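Local coordinates for protein fatty acid amide hydrolase (Candida albicans, PDB 6KVR) that probably hydrolyses amides of monocarboxylic acids, fatty acid amides among them, to the carboxylate and ammonium, as a member of the amidase signature family, at residues 28-33 and 174-179; 32-37 and 121-126; 157-162 and 167-172; 161-166 and 198-203. One frame throughout, in Å; residues are numbered along the deposited sequence.

Interaction 1 of 4, residues 28-33 and 174-179; sequences LPKVEK and SKIVNI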
loop_
_atom_site.group_PDB
_atom_site.type_symbol
_atom_site.label_atom_id
_atom_site.label_comp_id
_atom_site.label_asym_id
_atom_site.label_seq_id
_atom_site.Cartn_x
_atom_site.Cartn_y
_atom_site.Cartn_z
ATOM N N LEU A 28 -31.145 24.025 8.497
ATOM C CA LEU A 28 -30.674 25.228 9.180
ATOM C C LEU A 28 -30.974 25.274 10.675
ATOM O O LEU A 28 -30.099 25.740 11.426
ATOM C CB LEU A 28 -31.252 26.467 8.489
ATOM C CG LEU A 28 -30.836 27.826 9.064
ATOM C CD1 LEU A 28 -29.312 27.946 9.223
ATOM C CD2 LEU A 28 -31.375 28.939 8.177
ATOM N N PRO A 29 -32.143 24.841 11.178
ATOM C CA PRO A 29 -32.319 24.809 12.646
ATOM C C PRO A 29 -31.291 23.947 13.373
ATOM O O PRO A 29 -30.804 24.350 14.437
ATOM C CB PRO A 29 -33.747 24.274 12.820
ATOM C CG PRO A 29 -34.447 24.658 11.542
ATOM C CD PRO A 29 -33.402 24.518 10.471
ATOM N N LYS A 30 -30.931 22.780 12.829
ATOM C CA LYS A 30 -29.925 21.951 13.493
ATOM C C LYS A 30 -28.566 22.635 13.522
ATOM O O LYS A 30 -27.803 22.458 14.480
ATOM C CB LYS A 30 -29.811 20.597 12.796
ATOM C CG LYS A 30 -31.144 20.016 12.363
ATOM C CD LYS A 30 -30.986 18.559 12.002
ATOM C CE LYS A 30 -32.288 17.978 11.521
ATOM N NZ LYS A 30 -32.793 17.065 12.569
ATOM N N VAL A 31 -28.246 23.415 12.486
ATOM C CA VAL A 31 -26.977 24.140 12.456
ATOM C C VAL A 31 -26.954 25.223 13.525
ATOM O O VAL A 31 -25.967 25.372 14.260
ATOM C CB VAL A 31 -26.725 24.727 11.055
ATOM C CG1 VAL A 31 -25.452 25.585 11.045
ATOM C CG2 VAL A 31 -26.626 23.629 10.031
ATOM N N GLU A 32 -28.049 25.981 13.646
ATOM C CA GLU A 32 -28.115 27.045 14.652
ATOM C C GLU A 32 -27.955 26.499 16.071
ATOM O O GLU A 32 -27.227 27.078 16.887
ATOM C CB GLU A 32 -29.429 27.815 14.499
ATOM C CG GLU A 32 -29.578 28.475 13.124
ATOM C CD GLU A 32 -30.973 29.052 12.880
ATOM O OE1 GLU A 32 -31.111 29.947 12.011
ATOM O OE2 GLU A 32 -31.936 28.588 13.539
ATOM N N LYS A 33 -28.623 25.388 16.388
ATOM C CA LYS A 33 -28.389 24.726 17.668
ATOM C C LYS A 33 -26.912 24.377 17.850
ATOM O O LYS A 33 -26.344 24.585 18.929
ATOM C CB LYS A 33 -29.272 23.478 17.751
ATOM C CG LYS A 33 -29.006 22.546 18.926
ATOM C CD LYS A 33 -29.484 23.124 20.249
ATOM C CE LYS A 33 -29.520 22.024 21.307
ATOM N NZ LYS A 33 -28.700 20.823 20.889
ATOM N N SER A 174 -25.455 17.537 6.094
ATOM C CA SER A 174 -26.199 16.287 6.084
ATOM C C SER A 174 -25.729 15.313 7.158
ATOM O O SER A 174 -26.516 14.472 7.595
ATOM C CB SER A 174 -26.102 15.636 4.702
ATOM O OG SER A 174 -24.799 15.112 4.495
ATOM N N LYS A 175 -24.486 15.425 7.624
ATOM C CA LYS A 175 -23.949 14.513 8.626
ATOM C C LYS A 175 -24.030 15.068 10.045
ATOM O O LYS A 175 -23.458 14.474 10.968
ATOM C CB LYS A 175 -22.498 14.153 8.291
ATOM C CG LYS A 175 -22.349 13.336 7.027
ATOM C CD LYS A 175 -22.584 11.874 7.371
ATOM C CE LYS A 175 -22.965 11.023 6.191
ATOM N NZ LYS A 175 -22.746 9.607 6.579
ATOM N N ILE A 176 -24.727 16.186 10.253
ATOM C CA ILE A 176 -24.835 16.729 11.603
ATOM C C ILE A 176 -25.604 15.800 12.532
ATOM O O ILE A 176 -25.568 15.989 13.753
ATOM C CB ILE A 176 -25.471 18.138 11.568
ATOM C CG1 ILE A 176 -25.240 18.874 12.895
ATOM C CG2 ILE A 176 -26.949 18.053 11.227
ATOM C CD1 ILE A 176 -25.856 20.262 12.926
ATOM N N VAL A 177 -26.265 14.777 11.982
ATOM C CA VAL A 177 -26.972 13.773 12.768
ATOM C C VAL A 177 -26.165 12.485 12.909
ATOM O O VAL A 177 -26.693 11.475 13.373
ATOM C CB VAL A 177 -28.349 13.485 12.155
ATOM C CG1 VAL A 177 -29.208 14.750 12.161
ATOM C CG2 VAL A 177 -28.182 12.965 10.732
ATOM N N ASN A 178 -24.893 12.497 12.528
ATOM C CA ASN A 178 -24.054 11.307 12.584
ATOM C C ASN A 178 -23.275 11.308 13.897
ATOM O O ASN A 178 -22.381 12.138 14.090
ATOM C CB ASN A 178 -23.118 11.269 11.381
ATOM C CG ASN A 178 -22.167 10.087 11.424
ATOM O OD1 ASN A 178 -22.605 8.942 11.453
ATOM N ND2 ASN A 178 -20.861 10.362 11.454
ATOM N N ILE A 179 -23.601 10.384 14.794
ATOM C CA ILE A 179 -22.948 10.270 16.094
ATOM C C ILE A 179 -22.353 8.871 16.211
ATOM O O ILE A 179 -23.058 7.914 16.525
ATOM C CB ILE A 179 -23.925 10.550 17.253
ATOM C CG1 ILE A 179 -24.593 11.914 17.097
ATOM C CG2 ILE A 179 -23.213 10.464 18.607
ATOM C CD1 ILE A 179 -25.498 12.300 18.281
#

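Interaction 2 of 4, residues 32-37 and 121-126; sequences EKYRQD and AMELFI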
loop_
_atom_site.group_PDB
_atom_site.type_symbol
_atom_site.label_atom_id
_atom_site.label_comp_id
_atom_site.label_asym_id
_atom_site.label_seq_id
_atom_site.Cartn_x
_atom_site.Cartn_y
_atom_site.Cartn_z
ATOM N N GLU A 32 -28.049 25.981 13.646
ATOM C CA GLU A 32 -28.115 27.045 14.652
ATOM C C GLU A 32 -27.955 26.499 16.071
ATOM O O GLU A 32 -27.227 27.078 16.887
ATOM C CB GLU A 32 -29.429 27.815 14.499
ATOM C CG GLU A 32 -29.578 28.475 13.124
ATOM C CD GLU A 32 -30.973 29.052 12.880
ATOM O OE1 GLU A 32 -31.111 29.947 12.011
ATOM O OE2 GLU A 32 -31.936 28.588 13.539
ATOM N N LYS A 33 -28.623 25.388 16.388
ATOM C CA LYS A 33 -28.389 24.726 17.668
ATOM C C LYS A 33 -26.912 24.377 17.850
ATOM O O LYS A 33 -26.344 24.585 18.929
ATOM C CB LYS A 33 -29.272 23.478 17.751
ATOM C CG LYS A 33 -29.006 22.546 18.926
ATOM C CD LYS A 33 -29.484 23.124 20.249
ATOM C CE LYS A 33 -29.520 22.024 21.307
ATOM N NZ LYS A 33 -28.700 20.823 20.889
ATOM N N TYR A 34 -26.266 23.865 16.791
ATOM C CA TYR A 34 -24.844 23.532 16.872
ATOM C C TYR A 34 -24.004 24.773 17.156
ATOM O O TYR A 34 -23.027 24.714 17.918
ATOM C CB TYR A 34 -24.394 22.862 15.570
ATOM C CG TYR A 34 -22.989 22.266 15.549
ATOM C CD1 TYR A 34 -21.879 23.046 15.241
ATOM C CD2 TYR A 34 -22.783 20.914 15.770
ATOM C CE1 TYR A 34 -20.605 22.497 15.181
ATOM C CE2 TYR A 34 -21.512 20.353 15.723
ATOM C CZ TYR A 34 -20.423 21.145 15.422
ATOM O OH TYR A 34 -19.158 20.575 15.368
ATOM N N ARG A 35 -24.358 25.901 16.537
ATOM C CA ARG A 35 -23.630 27.142 16.788
ATOM C C ARG A 35 -23.852 27.625 18.213
ATOM O O ARG A 35 -22.905 28.064 18.886
ATOM C CB ARG A 35 -24.064 28.217 15.796
ATOM C CG ARG A 35 -23.702 27.932 14.364
ATOM C CD ARG A 35 -24.291 28.993 13.461
ATOM N NE ARG A 35 -24.142 28.683 12.045
ATOM C CZ ARG A 35 -24.993 29.084 11.112
ATOM N NH1 ARG A 35 -26.085 29.765 11.423
ATOM N NH2 ARG A 35 -24.745 28.794 9.837
ATOM N N GLN A 36 -25.096 27.538 18.692
ATOM C CA GLN A 36 -25.387 27.973 20.056
ATOM C C GLN A 36 -24.674 27.094 21.069
ATOM O O GLN A 36 -24.181 27.591 22.090
ATOM C CB GLN A 36 -26.899 27.971 20.301
ATOM C CG GLN A 36 -27.321 28.663 21.589
ATOM C CD GLN A 36 -26.702 30.042 21.737
ATOM O OE1 GLN A 36 -26.874 30.906 20.875
ATOM N NE2 GLN A 36 -25.958 30.250 22.823
ATOM N N ASP A 37 -24.581 25.787 20.788
ATOM C CA ASP A 37 -23.884 24.890 21.702
ATOM C C ASP A 37 -22.409 25.255 21.814
ATOM O O ASP A 37 -21.820 25.130 22.893
ATOM C CB ASP A 37 -24.045 23.435 21.247
ATOM C CG ASP A 37 -25.428 22.865 21.565
ATOM O OD1 ASP A 37 -26.105 23.385 22.490
ATOM O OD2 ASP A 37 -25.845 21.900 20.878
ATOM N N ALA A 121 -12.285 26.680 16.658
ATOM C CA ALA A 121 -12.977 25.524 17.227
ATOM C C ALA A 121 -14.340 25.297 16.569
ATOM O O ALA A 121 -15.029 26.254 16.198
ATOM C CB ALA A 121 -13.159 25.687 18.740
HETATM N N MSE A 122 -14.727 24.019 16.425
HETATM C CA MSE A 122 -16.110 23.659 16.069
HETATM C C MSE A 122 -16.875 23.103 17.264
HETATM O O MSE A 122 -18.107 23.155 17.306
HETATM C CB MSE A 122 -16.171 22.615 14.940
HETATM C CG MSE A 122 -15.267 22.874 13.768
HETATM SE SE MSE A 122 -16.040 22.312 12.027
HETATM C CE MSE A 122 -17.753 23.139 12.394
ATOM N N GLU A 123 -16.129 22.533 18.210
ATOM C CA GLU A 123 -16.689 21.945 19.413
ATOM C C GLU A 123 -15.705 22.190 20.543
ATOM O O GLU A 123 -14.492 22.042 20.369
ATOM C CB GLU A 123 -16.954 20.438 19.256
ATOM C CG GLU A 123 -18.323 20.085 18.656
ATOM C CD GLU A 123 -18.762 18.636 18.938
ATOM O OE1 GLU A 123 -19.962 18.311 18.736
ATOM O OE2 GLU A 123 -17.902 17.823 19.354
ATOM N N LEU A 124 -16.232 22.584 21.694
ATOM C CA LEU A 124 -15.430 22.813 22.884
ATOM C C LEU A 124 -16.025 21.996 24.012
ATOM O O LEU A 124 -17.245 21.977 24.182
ATOM C CB LEU A 124 -15.425 24.286 23.260
ATOM C CG LEU A 124 -14.289 25.153 22.746
ATOM C CD1 LEU A 124 -14.568 26.608 23.142
ATOM C CD2 LEU A 124 -13.003 24.658 23.350
ATOM N N PHE A 125 -15.181 21.292 24.755
ATOM C CA PHE A 125 -15.686 20.536 25.895
ATOM C C PHE A 125 -14.621 20.583 26.992
ATOM O O PHE A 125 -14.017 19.567 27.367
ATOM C CB PHE A 125 -16.097 19.101 25.542
ATOM C CG PHE A 125 -15.262 18.429 24.478
ATOM C CD1 PHE A 125 -15.491 18.669 23.124
ATOM C CD2 PHE A 125 -14.298 17.495 24.830
ATOM C CE1 PHE A 125 -14.735 18.002 22.129
ATOM C CE2 PHE A 125 -13.542 16.827 23.861
ATOM C CZ PHE A 125 -13.760 17.085 22.504
ATOM N N ILE A 126 -14.423 21.799 27.529
ATOM C CA ILE A 126 -13.375 22.031 28.522
ATOM C C ILE A 126 -13.666 21.244 29.792
ATOM O O ILE A 126 -12.752 20.706 30.429
ATOM C CB ILE A 126 -13.238 23.543 28.808
ATOM C CG1 ILE A 126 -12.903 24.316 27.526
ATOM C CG2 ILE A 126 -12.182 23.810 29.875
ATOM C CD1 ILE A 126 -11.703 23.778 26.778
HETATM O O HOH W 1 -20.766 23.139 18.423
#

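Interaction 3 of 4, residues 157-162 and 167-172; sequences LKEQMN and ITHGGY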
loop_
_atom_site.group_PDB
_atom_site.type_symbol
_atom_site.label_atom_id
_atom_site.label_comp_id
_atom_site.label_asym_id
_atom_site.label_seq_id
_atom_site.Cartn_x
_atom_site.Cartn_y
_atom_site.Cartn_z
ATOM N N LEU A 157 -7.900 18.001 17.976
ATOM C CA LEU A 157 -8.330 16.971 17.036
ATOM C C LEU A 157 -9.147 17.602 15.915
ATOM O O LEU A 157 -10.069 18.385 16.173
ATOM C CB LEU A 157 -9.163 15.910 17.750
ATOM C CG LEU A 157 -8.478 15.113 18.860
ATOM C CD1 LEU A 157 -9.513 14.380 19.649
ATOM C CD2 LEU A 157 -7.431 14.151 18.293
ATOM N N LYS A 158 -8.792 17.280 14.673
ATOM C CA LYS A 158 -9.610 17.705 13.542
ATOM C C LYS A 158 -10.998 17.086 13.675
ATOM O O LYS A 158 -11.129 15.918 14.052
ATOM C CB LYS A 158 -8.937 17.291 12.231
ATOM C CG LYS A 158 -9.491 17.923 10.966
ATOM C CD LYS A 158 -8.724 17.411 9.745
ATOM C CE LYS A 158 -9.364 17.896 8.439
ATOM N NZ LYS A 158 -8.425 17.817 7.267
ATOM N N GLU A 159 -12.033 17.886 13.392
ATOM C CA GLU A 159 -13.408 17.464 13.664
ATOM C C GLU A 159 -13.789 16.179 12.923
ATOM O O GLU A 159 -14.495 15.328 13.476
ATOM C CB GLU A 159 -14.392 18.587 13.304
ATOM C CG GLU A 159 -15.844 18.339 13.772
ATOM C CD GLU A 159 -16.655 17.394 12.848
ATOM O OE1 GLU A 159 -16.212 17.116 11.704
ATOM O OE2 GLU A 159 -17.734 16.917 13.276
ATOM N N GLN A 160 -13.370 16.031 11.664
ATOM C CA GLN A 160 -13.870 14.924 10.845
ATOM C C GLN A 160 -13.536 13.540 11.413
ATOM O O GLN A 160 -14.139 12.552 10.978
ATOM C CB GLN A 160 -13.341 15.057 9.406
ATOM C CG GLN A 160 -11.814 14.960 9.281
ATOM C CD GLN A 160 -11.376 13.596 8.821
ATOM O OE1 GLN A 160 -12.137 12.882 8.152
ATOM N NE2 GLN A 160 -10.138 13.224 9.146
HETATM N N MSE A 161 -12.623 13.437 12.370
HETATM C CA MSE A 161 -12.331 12.139 12.979
HETATM C C MSE A 161 -13.412 11.738 13.968
HETATM O O MSE A 161 -13.813 12.544 14.809
HETATM C CB MSE A 161 -10.973 12.153 13.690
HETATM C CG MSE A 161 -9.804 12.417 12.775
HETATM SE SE MSE A 161 -8.085 12.468 13.736
HETATM C CE MSE A 161 -8.375 14.151 14.630
ATOM N N ASN A 162 -13.867 10.491 13.871
ATOM C CA ASN A 162 -14.852 9.964 14.813
ATOM C C ASN A 162 -14.434 10.262 16.244
ATOM O O ASN A 162 -13.325 9.919 16.665
ATOM C CB ASN A 162 -15.012 8.441 14.658
ATOM C CG ASN A 162 -15.900 8.053 13.496
ATOM O OD1 ASN A 162 -16.534 8.907 12.877
ATOM N ND2 ASN A 162 -15.963 6.752 13.203
ATOM N N ILE A 167 -21.287 14.356 17.685
ATOM C CA ILE A 167 -21.515 14.611 16.273
ATOM C C ILE A 167 -20.188 14.600 15.548
ATOM O O ILE A 167 -19.213 15.216 15.997
ATOM C CB ILE A 167 -22.222 15.960 16.064
ATOM C CG1 ILE A 167 -23.652 15.930 16.588
ATOM C CG2 ILE A 167 -22.204 16.337 14.579
ATOM C CD1 ILE A 167 -24.233 17.360 16.764
ATOM N N THR A 168 -20.148 13.895 14.418
ATOM C CA THR A 168 -19.000 13.884 13.524
ATOM C C THR A 168 -19.529 14.092 12.114
ATOM O O THR A 168 -20.110 13.179 11.519
ATOM C CB THR A 168 -18.220 12.580 13.647
ATOM O OG1 THR A 168 -17.852 12.398 15.012
ATOM C CG2 THR A 168 -16.955 12.612 12.774
ATOM N N HIS A 169 -19.341 15.291 11.582
ATOM C CA HIS A 169 -19.973 15.652 10.332
ATOM C C HIS A 169 -18.998 15.925 9.205
ATOM O O HIS A 169 -19.425 15.959 8.044
ATOM C CB HIS A 169 -20.885 16.880 10.540
ATOM C CG HIS A 169 -20.189 18.046 11.166
ATOM N ND1 HIS A 169 -19.150 18.708 10.548
ATOM C CD2 HIS A 169 -20.380 18.669 12.354
ATOM C CE1 HIS A 169 -18.728 19.688 11.330
ATOM N NE2 HIS A 169 -19.465 19.691 12.428
ATOM N N GLY A 170 -17.713 16.112 9.500
ATOM C CA GLY A 170 -16.725 16.308 8.445
ATOM C C GLY A 170 -16.984 17.505 7.553
ATOM O O GLY A 170 -16.574 17.497 6.381
ATOM N N GLY A 171 -17.671 18.534 8.076
ATOM C CA GLY A 171 -18.050 19.692 7.298
ATOM C C GLY A 171 -19.327 19.560 6.483
ATOM O O GLY A 171 -19.720 20.534 5.824
ATOM N N TYR A 172 -19.991 18.402 6.503
ATOM C CA TYR A 172 -21.210 18.178 5.727
ATOM C C TYR A 172 -22.414 18.358 6.642
ATOM O O TYR A 172 -22.519 17.681 7.672
ATOM C CB TYR A 172 -21.232 16.781 5.103
ATOM C CG TYR A 172 -20.102 16.498 4.133
ATOM C CD1 TYR A 172 -20.146 16.972 2.824
ATOM C CD2 TYR A 172 -18.995 15.755 4.523
ATOM C CE1 TYR A 172 -19.120 16.706 1.924
ATOM C CE2 TYR A 172 -17.961 15.498 3.642
ATOM C CZ TYR A 172 -18.030 15.978 2.344
ATOM O OH TYR A 172 -17.009 15.711 1.464
#

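Interaction 4 of 4, residues 161-166 and 198-203; sequences MNYKDK and YVRTSQ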
loop_
_atom_site.group_PDB
_atom_site.type_symbol
_atom_site.label_atom_id
_atom_site.label_comp_id
_atom_site.label_asym_id
_atom_site.label_seq_id
_atom_site.Cartn_x
_atom_site.Cartn_y
_atom_site.Cartn_z
HETATM N N MSE A 161 -12.623 13.437 12.370
HETATM C CA MSE A 161 -12.331 12.139 12.979
HETATM C C MSE A 161 -13.412 11.738 13.968
HETATM O O MSE A 161 -13.813 12.544 14.809
HETATM C CB MSE A 161 -10.973 12.153 13.690
HETATM C CG MSE A 161 -9.804 12.417 12.775
HETATM SE SE MSE A 161 -8.085 12.468 13.736
HETATM C CE MSE A 161 -8.375 14.151 14.630
ATOM N N ASN A 162 -13.867 10.491 13.871
ATOM C CA ASN A 162 -14.852 9.964 14.813
ATOM C C ASN A 162 -14.434 10.262 16.244
ATOM O O ASN A 162 -13.325 9.919 16.665
ATOM C CB ASN A 162 -15.012 8.441 14.658
ATOM C CG ASN A 162 -15.900 8.053 13.496
ATOM O OD1 ASN A 162 -16.534 8.907 12.877
ATOM N ND2 ASN A 162 -15.963 6.752 13.203
ATOM N N TYR A 163 -15.328 10.892 16.989
ATOM C CA TYR A 163 -15.181 11.046 18.426
ATOM C C TYR A 163 -16.384 10.379 19.072
ATOM O O TYR A 163 -17.530 10.684 18.716
ATOM C CB TYR A 163 -15.095 12.527 18.840
ATOM C CG TYR A 163 -14.557 12.731 20.246
ATOM C CD1 TYR A 163 -15.363 12.510 21.353
ATOM C CD2 TYR A 163 -13.237 13.135 20.460
ATOM C CE1 TYR A 163 -14.880 12.698 22.632
ATOM C CE2 TYR A 163 -12.739 13.317 21.741
ATOM C CZ TYR A 163 -13.573 13.102 22.822
ATOM O OH TYR A 163 -13.102 13.267 24.099
ATOM N N LYS A 164 -16.119 9.486 20.027
ATOM C CA LYS A 164 -17.170 8.679 20.632
ATOM C C LYS A 164 -18.273 9.550 21.220
ATOM O O LYS A 164 -18.013 10.465 22.005
ATOM C CB LYS A 164 -16.571 7.786 21.712
ATOM C CG LYS A 164 -17.559 7.313 22.744
ATOM C CD LYS A 164 -16.910 6.324 23.694
ATOM C CE LYS A 164 -17.934 5.801 24.698
ATOM N NZ LYS A 164 -17.539 4.486 25.276
ATOM N N ASP A 165 -19.508 9.271 20.801
ATOM C CA ASP A 165 -20.721 9.868 21.340
ATOM C C ASP A 165 -20.824 11.354 21.043
ATOM O O ASP A 165 -21.506 12.075 21.763
ATOM C CB ASP A 165 -20.853 9.623 22.842
ATOM C CG ASP A 165 -21.042 8.151 23.159
ATOM O OD1 ASP A 165 -21.662 7.465 22.317
ATOM O OD2 ASP A 165 -20.563 7.679 24.218
ATOM N N LYS A 166 -20.192 11.825 19.973
ATOM C CA LYS A 166 -20.307 13.220 19.576
ATOM C C LYS A 166 -20.545 13.316 18.080
ATOM O O LYS A 166 -20.106 12.455 17.311
ATOM C CB LYS A 166 -19.072 14.012 19.965
ATOM C CG LYS A 166 -19.134 14.471 21.391
ATOM C CD LYS A 166 -17.847 15.117 21.832
ATOM C CE LYS A 166 -17.994 15.678 23.245
ATOM N NZ LYS A 166 -16.714 15.376 23.888
ATOM N N TYR A 198 -10.264 18.022 24.432
ATOM C CA TYR A 198 -11.097 19.133 24.879
ATOM C C TYR A 198 -11.614 20.011 23.743
ATOM O O TYR A 198 -12.588 20.739 23.943
ATOM C CB TYR A 198 -10.320 20.008 25.883
ATOM C CG TYR A 198 -9.015 20.563 25.350
ATOM C CD1 TYR A 198 -7.940 19.724 25.068
ATOM C CD2 TYR A 198 -8.864 21.918 25.104
ATOM C CE1 TYR A 198 -6.752 20.228 24.570
ATOM C CE2 TYR A 198 -7.679 22.428 24.605
ATOM C CZ TYR A 198 -6.626 21.583 24.354
ATOM O OH TYR A 198 -5.444 22.086 23.870
ATOM N N VAL A 199 -10.983 19.978 22.564
ATOM C CA VAL A 199 -11.380 20.832 21.441
ATOM C C VAL A 199 -11.271 20.062 20.123
ATOM O O VAL A 199 -10.323 19.295 19.907
ATOM C CB VAL A 199 -10.534 22.124 21.379
ATOM C CG1 VAL A 199 -9.057 21.803 21.244
ATOM C CG2 VAL A 199 -10.971 23.006 20.230
ATOM N N ARG A 200 -12.252 20.265 19.244
ATOM C CA ARG A 200 -12.244 19.716 17.894
ATOM C C ARG A 200 -12.345 20.886 16.934
ATOM O O ARG A 200 -13.216 21.752 17.097
ATOM C CB ARG A 200 -13.395 18.716 17.672
ATOM C CG ARG A 200 -13.287 17.476 18.574
ATOM C CD ARG A 200 -14.570 16.664 18.601
ATOM N NE ARG A 200 -14.740 15.927 17.358
ATOM C CZ ARG A 200 -15.892 15.417 16.947
ATOM N NH1 ARG A 200 -16.991 15.537 17.668
ATOM N NH2 ARG A 200 -15.932 14.740 15.799
ATOM N N THR A 201 -11.457 20.912 15.945
ATOM C CA THR A 201 -11.150 22.113 15.181
ATOM C C THR A 201 -11.822 22.112 13.817
ATOM O O THR A 201 -12.219 21.070 13.285
ATOM C CB THR A 201 -9.640 22.254 15.006
ATOM O OG1 THR A 201 -9.095 21.004 14.558
ATOM C CG2 THR A 201 -8.994 22.640 16.334
ATOM N N SER A 202 -11.879 23.303 13.230
ATOM C CA SER A 202 -12.660 23.568 12.033
ATOM C C SER A 202 -11.972 23.055 10.776
ATOM O O SER A 202 -10.767 22.777 10.749
ATOM C CB SER A 202 -12.947 25.063 11.883
ATOM O OG SER A 202 -11.721 25.774 11.756
ATOM N N GLN A 203 -12.780 22.953 9.725
ATOM C CA GLN A 203 -12.407 22.411 8.429
ATOM C C GLN A 203 -13.394 22.960 7.410
ATOM O O GLN A 203 -14.525 23.296 7.767
ATOM C CB GLN A 203 -12.448 20.878 8.449
ATOM C CG GLN A 203 -13.854 20.371 8.695
ATOM C CD GLN A 203 -13.911 19.139 9.560
ATOM O OE1 GLN A 203 -12.883 18.528 9.879
ATOM N NE2 GLN A 203 -15.119 18.771 9.964
HETATM O O HOH W 2 -12.537 14.657 16.009
#

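Interaction 1 of 4, residues 28-33 and 174-179
Ile176 presses the end of its side chain against the backbone of helix 20-40, where its CD1 lies 3.3 Å from the carbonyl O of Lys30. The same methyl is 4.0 Å from the amide N of Val31 and as far from Lys30 CB, so it is seated on the peptide that joins these two residues. Its CG2 branch meets the Lys30 side chain, 4.1 Å from Lys30 CD. The reach of Ile176 comes from its extended shape: CG1 stands anti to the backbone N (chi1 -164°) and CD1 continues straight on (chi2 -179°), which carries the methyl out of the loop and onto the helix. Tyr34 of the same helix and Phe216 also touch this isoleucine, and the inner side of the contact is buried. The loop belongs to the long connection between strand 155-158 and helix 185-192 of the amidase fold, and it turns here through a type I beta turn from Lys175 to Asn178, closed by the bond from Asn178 N to Lys175 O. Ile176 and Val177 occupy the two central positions of that turn, and both touch the N-terminal helix. The outer side is much looser. Lys30 and Val177 are both exposed, and they meet through Lys30 CD and Val177 CG1 at 4.2 Å. Here the aliphatic part of the lysine runs past the valine, while the chain bends only at its last torsion (chi4 -108°), beyond the carbons that make the contact.

Interaction 2 of 4, residues 32-37 and 121-126
A classic beta bulge at the outermost strand 123-124, where Met122 and Glu123 both face Arg200 of the neighbouring strand, receives Tyr34 from helix 20-40. The tyrosine ring leans on the bulge obliquely, with its CE1 3.3 Å from the carbonyl O of Met122 and 4.0 Å from the CE methyl of that selenomethionine. Its hydroxyl touches both side chains, OH being 3.6 Å from Met122 CB and 3.4 Å from Glu123 CG. With CG anti to the backbone N (chi1 -172°), the Tyr34 ring extends from the helix to the strand. The Glu123 side chain crosses it at about a right angle, yet the carboxylate and ring planes are only 21° apart. A water lies above one face of the ring, toward its rim, and donates to Tyr34 O at 2.8 Å and to Met122 O at 2.9 Å. Phe216 meets the Tyr34 ring edge-to-face, and Glu123 OE2 forms a salt bridge with Arg200. The helix and the edge strand are thus joined by van der Waals contact of the ring and by one water that gives both its protons to backbone carbonyls, while the charge of Glu123 is probably offset by the salt bridge to Arg200.

Interaction 3 of 4, residues 157-162 and 167-172
The carboxylate of Glu159 stacks on one face of the His169 imidazole, with OE2 over the ring centre and the two planes 14° apart. Phe216 also stacks with this ring, and at the imidazole edge Gly171 N donates to ND1 in the ring plane, at 2.9 Å. The arrangement lies where strand 155-158 of the amidase fold runs out into a type I beta turn, Lys158 to Met161, and faces a type I' turn, His169 to Tyr172. Lys158, which opens the first turn, is a predicted charge-relay residue of the active site. Glu159 bridges the two backbones: its OE2 takes the amide of His169 through the syn lone pair at 2.8 Å, nearly straight at 166°. OE1 takes Gly170 N, also at 2.8 Å but more bent, and has a further donor in Gln203 NE2. A bend in the glutamate chain (chi2 -80°) brings the carboxylate onto these consecutive amides. Gly170 and Gly171 both have positive phi, as the central positions of a type I' turn require, and Gln160 CB packs 3.7 Å from Gly170 CA. One residue before the histidine, Thr168 OG1 bonds to Arg200, while its methyl CG2 lies 3.3 Å from Gln160 O and 3.7 Å from Asn162 OD1.

Interaction 4 of 4, residues 161-166 and 198-203
Arg200 sets one face of its guanidinium against Tyr163 CB, which sits over the centre of that face, 3.5 Å from CZ. The arginine leaves strand 199-201 with CG anti to its own carbonyl carbon (chi1 -63°), runs on extended, and bends at chi3 (74°), bringing the flat group against the loop 161-166. Tyr163 presents only its CB to that group, because its ring leads away from strand 199-201 and meets Phe125 edge-to-face. Lys166 behaves similarly: its CB is 3.5 Å from Arg200 NH1, but the rest of the chain carries NZ off to a salt bridge with Glu128. The two like charges therefore stay apart, with Lys166 NZ 6.2 Å from Arg200 NH1. NH2 makes a weak, bent bond to Met161 O (3.2 Å, 129°), which lies on the same side of the guanidinium plane as Tyr163 CB. A water also joins the two residues, 2.7 Å from Met161 O, to which it probably donates, and accepting from Arg200 NE at 2.9 Å. Further partners hold the buried arginine: NH2 bonds to Glu159 O, its strongest partner, and NH1 to Ile167 O, with the carboxylate of Glu123 probably offsetting the charge. Strand 199-201 lies between strands 123-124 and 155-158 in the sheet, with Val199 and Thr201 packed on helix 235-243, while Arg200 points to the loop that follows strand 155-158.

Overall arrangement
All four contacts lie on the same side of the chain's centre. Interactions 1 and 2, with centres 11 Å apart, both start from helix 20-40, which spans from the loop at 174-179 to the edge strand 123-124. Interactions 2, 3 and 4 reach one mixed sheet, where strands 123-124, 199-201 and 155-158 follow one another from one edge. Interactions 3 and 4 are closest, 5 Å between centres, and share Met161 and Asn162. Along the chain interaction 2 closes before 3 and 4 open, whereas 1 spans interaction 3 and alternates with 4. Tyr34 OH and His169 NE2, 3.1 Å apart, probably hydrogen-bond and link the N-terminal helix to the loop beside the predicted catalytic Lys158.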